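Local structure of phosphotriesterase homology protein (Escherichia coli, 1BF6) at residues Y83-F88 with T133-K138; A123-S128 with R152-H157. The protein hydrolyses phosphorylated glyceryl acetates, and also aromatic acetates and propionates, and binds two zinc ions per subunit. All coordinates share one frame; numbering follows the deposited sequence.

Contact 1. Residues Y83-F88 with T133-K138; sequences YQDAFF and TPLEEK
The Phe88 ring turns an edge to helix residue Glu136, whose backbone N lies near the ring plane, 3.8 Å from Phe88 CE2, and Leu135 CB comes to the same CE2 obliquely. Over one face, near the ring centre, lies the loop's own carbonyl oxygen Gln84 O, 3.2 Å above the plane, with Asp85 N on the same face but shifted toward the rim. Phe88 and Glu136 cross almost at right angles, ring and carboxylate planes being 79° apart. That carboxylate is gripped at both oxygens. Asp85 N donates to Glu136 OE2 on its anti side, 2.8 Å and nearly straight, and Ser128 OG bonds to this oxygen as well. Thr133 N reaches Glu136 OE1 from above the carboxylate plane, while Glu136 N returns a bond to Thr133 OG1 at 3.2 Å, which makes a capping box at the start of the helix. Thr133 OG1 also donates to Asp85 OD1 (2.8 Å); with its CG swung anti to the backbone N (chi1 -156°), Asp85 brings that oxygen to the helix cap, where a water donates to it and accepts from Leu135 N. With an alanine in place of Glu136, Asp85 N, Thr133 N and Ser128 OG would probably each lose a carboxylate partner, tying the loop less firmly to the cap. Asp85 OD1 and Glu136 OE2 stay 4.8 Å apart, and the helix's amino end probably eases their repulsion. The loop, following strand 75-80, thus lies against the first turn of helix 134-150, while Lys138 NZ hydrogen-bonds to the carbonyl oxygens of Val92, in helix 91-94, and Arg95, just after it.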
loop_
_atom_site.group_PDB
_atom_site.type_symbol
_atom_site.label_atom_id
_atom_site.label_comp_id
_atom_site.label_asym_id
_atom_site.label_seq_id
_atom_site.Cartn_x
_atom_site.Cartn_y
_atom_site.Cartn_z
ATOM N N TYR A 83 8.391 5.819 6.968
ATOM C CA TYR A 83 8.715 5.486 5.581
ATOM C C TYR A 83 9.994 4.708 5.259
ATOM O O TYR A 83 9.962 3.489 5.148
ATOM C CB TYR A 83 8.602 6.770 4.760
ATOM C CG TYR A 83 8.548 6.589 3.258
ATOM C CD1 TYR A 83 8.087 5.408 2.684
ATOM C CD2 TYR A 83 8.973 7.615 2.414
ATOM C CE1 TYR A 83 8.056 5.253 1.304
ATOM C CE2 TYR A 83 8.941 7.477 1.043
ATOM C CZ TYR A 83 8.488 6.295 0.490
ATOM O OH TYR A 83 8.510 6.163 -0.877
ATOM N N GLN A 84 11.086 5.408 4.966
ATOM C CA GLN A 84 12.364 4.766 4.674
ATOM C C GLN A 84 13.483 5.702 5.122
ATOM O O GLN A 84 13.238 6.877 5.423
ATOM C CB GLN A 84 12.514 4.388 3.197
ATOM C CG GLN A 84 12.267 5.509 2.232
ATOM C CD GLN A 84 12.585 5.106 0.817
ATOM O OE1 GLN A 84 13.698 4.683 0.517
ATOM N NE2 GLN A 84 11.604 5.234 -0.068
ATOM N N ASP A 85 14.691 5.162 5.167
ATOM C CA ASP A 85 15.864 5.886 5.648
ATOM C C ASP A 85 16.025 7.340 5.223
ATOM O O ASP A 85 16.080 8.237 6.073
ATOM C CB ASP A 85 17.136 5.108 5.357
ATOM C CG ASP A 85 18.250 5.492 6.293
ATOM O OD1 ASP A 85 18.284 4.960 7.427
ATOM O OD2 ASP A 85 19.054 6.373 5.926
ATOM N N ALA A 86 16.020 7.576 3.915
ATOM C CA ALA A 86 16.192 8.923 3.381
ATOM C C ALA A 86 15.116 9.933 3.776
ATOM O O ALA A 86 15.376 11.135 3.788
ATOM C CB ALA A 86 16.339 8.861 1.866
ATOM N N PHE A 87 13.926 9.448 4.141
ATOM C CA PHE A 87 12.817 10.323 4.516
ATOM C C PHE A 87 12.502 10.403 6.016
ATOM O O PHE A 87 11.602 11.146 6.417
ATOM C CB PHE A 87 11.541 9.917 3.761
ATOM C CG PHE A 87 11.649 10.021 2.261
ATOM C CD1 PHE A 87 12.425 9.123 1.536
ATOM C CD2 PHE A 87 10.966 11.017 1.575
ATOM C CE1 PHE A 87 12.523 9.213 0.145
ATOM C CE2 PHE A 87 11.055 11.119 0.179
ATOM C CZ PHE A 87 11.833 10.217 -0.530
ATOM N N PHE A 88 13.234 9.662 6.845
ATOM C CA PHE A 88 12.969 9.669 8.294
ATOM C C PHE A 88 13.242 10.998 9.004
ATOM O O PHE A 88 14.223 11.683 8.695
ATOM C CB PHE A 88 13.842 8.638 9.030
ATOM C CG PHE A 88 13.488 7.195 8.781
ATOM C CD1 PHE A 88 12.166 6.793 8.548
ATOM C CD2 PHE A 88 14.490 6.221 8.830
ATOM C CE1 PHE A 88 11.856 5.435 8.372
ATOM C CE2 PHE A 88 14.195 4.869 8.656
ATOM C CZ PHE A 88 12.872 4.471 8.425
ATOM N N THR A 133 18.642 -0.550 6.280
ATOM C CA THR A 133 19.538 0.256 7.113
ATOM C C THR A 133 19.198 0.047 8.599
ATOM O O THR A 133 18.122 -0.458 8.934
ATOM C CB THR A 133 19.371 1.762 6.805
ATOM O OG1 THR A 133 18.111 2.214 7.321
ATOM C CG2 THR A 133 19.428 2.025 5.292
ATOM N N PRO A 134 20.125 0.409 9.506
ATOM C CA PRO A 134 19.868 0.252 10.942
ATOM C C PRO A 134 18.572 0.950 11.391
ATOM O O PRO A 134 17.820 0.405 12.206
ATOM C CB PRO A 134 21.101 0.904 11.571
ATOM C CG PRO A 134 22.180 0.512 10.631
ATOM C CD PRO A 134 21.537 0.759 9.263
ATOM N N LEU A 135 18.289 2.140 10.859
ATOM C CA LEU A 135 17.069 2.850 11.238
ATOM C C LEU A 135 15.812 2.166 10.702
ATOM O O LEU A 135 14.763 2.189 11.341
ATOM C CB LEU A 135 17.110 4.310 10.785
ATOM C CG LEU A 135 18.137 5.197 11.498
ATOM C CD1 LEU A 135 18.037 6.617 10.949
ATOM C CD2 LEU A 135 17.864 5.202 12.999
ATOM N N GLU A 136 15.908 1.607 9.501
ATOM C CA GLU A 136 14.776 0.884 8.920
ATOM C C GLU A 136 14.516 -0.388 9.743
ATOM O O GLU A 136 13.364 -0.725 10.023
ATOM C CB GLU A 136 15.064 0.547 7.460
ATOM C CG GLU A 136 14.862 1.749 6.547
ATOM C CD GLU A 136 15.515 1.600 5.190
ATOM O OE1 GLU A 136 16.148 0.563 4.910
ATOM O OE2 GLU A 136 15.391 2.547 4.392
ATOM N N GLU A 137 15.584 -1.076 10.146
ATOM C CA GLU A 137 15.451 -2.275 10.966
ATOM C C GLU A 137 14.687 -1.936 12.246
ATOM O O GLU A 137 13.757 -2.648 12.634
ATOM C CB GLU A 137 16.816 -2.855 11.327
ATOM C CG GLU A 137 16.708 -4.047 12.284
ATOM C CD GLU A 137 18.047 -4.628 12.675
ATOM O OE1 GLU A 137 19.023 -3.857 12.829
ATOM O OE2 GLU A 137 18.123 -5.856 12.851
ATOM N N LYS A 138 15.068 -0.826 12.876
ATOM C CA LYS A 138 14.442 -0.351 14.110
ATOM C C LYS A 138 12.957 -0.068 13.879
ATOM O O LYS A 138 12.110 -0.405 14.713
ATOM C CB LYS A 138 15.146 0.920 14.577
ATOM C CG LYS A 138 14.690 1.494 15.898
ATOM C CD LYS A 138 15.386 2.842 16.093
ATOM C CE LYS A 138 15.277 3.367 17.498
ATOM N NZ LYS A 138 16.075 4.633 17.599
HETATM O O HOH W 1 20.251 3.845 9.196
#

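Contact 2. Residues A123-S128 with R152-H157; sequences AEIGTS and RPISTH. With ZN (zinc ion), chain D; ZN (zinc ion), chain C.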
loop_
_atom_site.group_PDB
_atom_site.type_symbol
_atom_site.label_atom_id
_atom_site.label_comp_id
_atom_site.label_asym_id
_atom_site.label_seq_id
_atom_site.Cartn_x
_atom_site.Cartn_y
_atom_site.Cartn_z
ATOM N N ALA A 123 1.685 0.998 8.166
ATOM C CA ALA A 123 2.133 1.021 6.767
ATOM C C ALA A 123 2.628 2.411 6.352
ATOM O O ALA A 123 2.333 3.317 7.098
ATOM C CB ALA A 123 0.872 0.783 5.906
ATOM N N GLU A 124 3.068 2.781 5.148
ATOM C CA GLU A 124 3.902 1.964 4.382
ATOM C C GLU A 124 5.307 1.895 4.991
ATOM O O GLU A 124 5.882 2.986 5.096
ATOM C CB GLU A 124 4.013 2.061 2.837
ATOM C CG GLU A 124 4.487 3.450 2.359
ATOM C CD GLU A 124 4.541 3.362 0.785
ATOM O OE1 GLU A 124 5.340 2.489 0.609
ATOM O OE2 GLU A 124 3.797 4.266 0.479
ATOM N N ILE A 125 5.698 0.771 5.581
ATOM C CA ILE A 125 7.009 0.716 6.196
ATOM C C ILE A 125 8.001 0.164 5.201
ATOM O O ILE A 125 7.872 -0.963 4.719
ATOM C CB ILE A 125 6.974 -0.007 7.576
ATOM C CG1 ILE A 125 6.579 -1.466 7.436
ATOM C CG2 ILE A 125 5.935 0.686 8.495
ATOM C CD1 ILE A 125 6.708 -2.243 8.753
ATOM N N GLY A 126 8.962 1.005 4.833
ATOM C CA GLY A 126 9.919 0.588 3.834
ATOM C C GLY A 126 11.378 0.403 4.167
ATOM O O GLY A 126 11.865 0.721 5.259
ATOM N N THR A 127 12.060 -0.194 3.203
ATOM C CA THR A 127 13.485 -0.424 3.281
ATOM C C THR A 127 14.098 0.211 2.031
ATOM O O THR A 127 13.390 0.502 1.051
ATOM C CB THR A 127 13.828 -1.926 3.370
ATOM O OG1 THR A 127 13.136 -2.642 2.339
ATOM C CG2 THR A 127 13.439 -2.492 4.747
ATOM N N SER A 128 15.400 0.464 2.082
ATOM C CA SER A 128 16.105 1.093 0.970
ATOM C C SER A 128 16.417 0.101 -0.147
ATOM O O SER A 128 16.205 -1.105 0.001
ATOM C CB SER A 128 17.395 1.758 1.481
ATOM O OG SER A 128 17.086 2.862 2.313
ATOM N N ARG A 152 -3.234 -5.303 14.200
ATOM C CA ARG A 152 -3.415 -4.666 12.886
ATOM C C ARG A 152 -2.301 -5.129 11.946
ATOM O O ARG A 152 -1.134 -5.258 12.350
ATOM C CB ARG A 152 -3.471 -3.138 12.985
ATOM C CG ARG A 152 -4.603 -2.588 13.853
ATOM C CD ARG A 152 -5.948 -3.255 13.582
ATOM N NE ARG A 152 -6.398 -3.083 12.203
ATOM C CZ ARG A 152 -7.080 -3.996 11.507
ATOM N NH1 ARG A 152 -7.404 -5.160 12.057
ATOM N NH2 ARG A 152 -7.409 -3.758 10.241
ATOM N N PRO A 153 -2.639 -5.395 10.674
ATOM C CA PRO A 153 -1.633 -5.861 9.718
ATOM C C PRO A 153 -0.544 -4.850 9.342
ATOM O O PRO A 153 -0.648 -3.653 9.626
ATOM C CB PRO A 153 -2.489 -6.293 8.515
ATOM C CG PRO A 153 -3.590 -5.349 8.537
ATOM C CD PRO A 153 -3.951 -5.246 10.019
ATOM N N ILE A 154 0.532 -5.375 8.784
ATOM C CA ILE A 154 1.679 -4.580 8.348
ATOM C C ILE A 154 1.748 -4.603 6.815
ATOM O O ILE A 154 1.661 -5.663 6.197
ATOM C CB ILE A 154 2.984 -5.169 8.947
ATOM C CG1 ILE A 154 2.966 -4.989 10.471
ATOM C CG2 ILE A 154 4.230 -4.565 8.288
ATOM C CD1 ILE A 154 4.038 -5.775 11.190
ATOM N N SER A 155 1.915 -3.426 6.219
ATOM C CA SER A 155 2.008 -3.276 4.766
ATOM C C SER A 155 3.328 -2.563 4.468
ATOM O O SER A 155 3.551 -1.449 4.937
ATOM C CB SER A 155 0.817 -2.467 4.254
ATOM O OG SER A 155 0.877 -2.323 2.847
ATOM N N THR A 156 4.180 -3.193 3.669
ATOM C CA THR A 156 5.505 -2.641 3.394
ATOM C C THR A 156 5.777 -1.963 2.043
ATOM O O THR A 156 4.958 -2.015 1.129
ATOM C CB THR A 156 6.582 -3.737 3.578
ATOM O OG1 THR A 156 6.664 -4.529 2.390
ATOM C CG2 THR A 156 6.249 -4.657 4.783
ATOM N N HIS A 157 6.960 -1.350 1.952
ATOM C CA HIS A 157 7.474 -0.700 0.738
ATOM C C HIS A 157 8.811 -1.358 0.428
ATOM O O HIS A 157 9.714 -1.347 1.273
ATOM C CB HIS A 157 7.732 0.814 0.955
ATOM C CG HIS A 157 8.667 1.447 -0.053
ATOM N ND1 HIS A 157 8.219 2.358 -0.982
ATOM C CD2 HIS A 157 10.015 1.338 -0.163
ATOM C CE1 HIS A 157 9.289 2.781 -1.629
ATOM N NE2 HIS A 157 10.401 2.195 -1.172
HETATM ZN ZN ZN D . 6.024 2.695 -1.471
HETATM ZN ZN ZN C . 3.139 4.363 -1.804
#
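Glu124 and His157 meet at a zinc ion, which takes Glu124 OE1 at 2.2 Å and His157 ND1 at 2.3 Å, with His185 as the third protein ligand. Carboxylate and imidazole planes are turned 55° to each other. The other carboxylate oxygen, Glu124 OE2, binds the second zinc at 2.4 Å, alongside His11, His13 and Asp242, so Glu124 bridges the pair; extended beyond CG (chi2 180°), it carries its carboxylate out to both metals. On the other side of the His157 ring, NE2 pairs with Ser159.

Two backbone hydrogen bonds join the strands, Ile125 N to Ser155 O and His157 N to Ile125 O at 2.9 Å, and a third, Thr127 N to His157 O, continues the ladder just past the end of the first. Gly126 is the bridge partner of His157, and a CB on it would collide with His157 CB. The pairing makes 123-126 and 154-157 parallel neighbours of a beta-alpha-beta unit, linked through helix 134-150, in the TIM barrel of this family, with the metal site at the carboxyl ends of the strands.

Among apolar contacts, Ile125 CD1 presses on Ile154 CG2 at a tight 3.4 Å, and helix 134-150 covers Ile125 with Phe140 and Ala143. Nearer the amino end of the strands, Ala123 CB touches Ser155 CB at 3.6 Å.

Contact 2 joins the two strands of a beta-alpha-beta unit, and contact 1 lays the loop after strand 75-80 against that unit's helix; their centres are about 11 Å apart. Along the chain their segments alternate: 83-88, then strand 123-126, then the start of helix 134-150, then strand 154-157, so that the helix which receives the loop in contact 1 also links the two strands of contact 2. They meet directly where Tyr83 O lies 2.7 Å from Gly126 N, a probable hydrogen bond, and the Tyr83 ring stands edge-to-face with that of His157. Contact 2 holds zinc ligands themselves, whereas contact 1 places a loop beside them, its Gln84 side chain about 6 Å from a zinc ion.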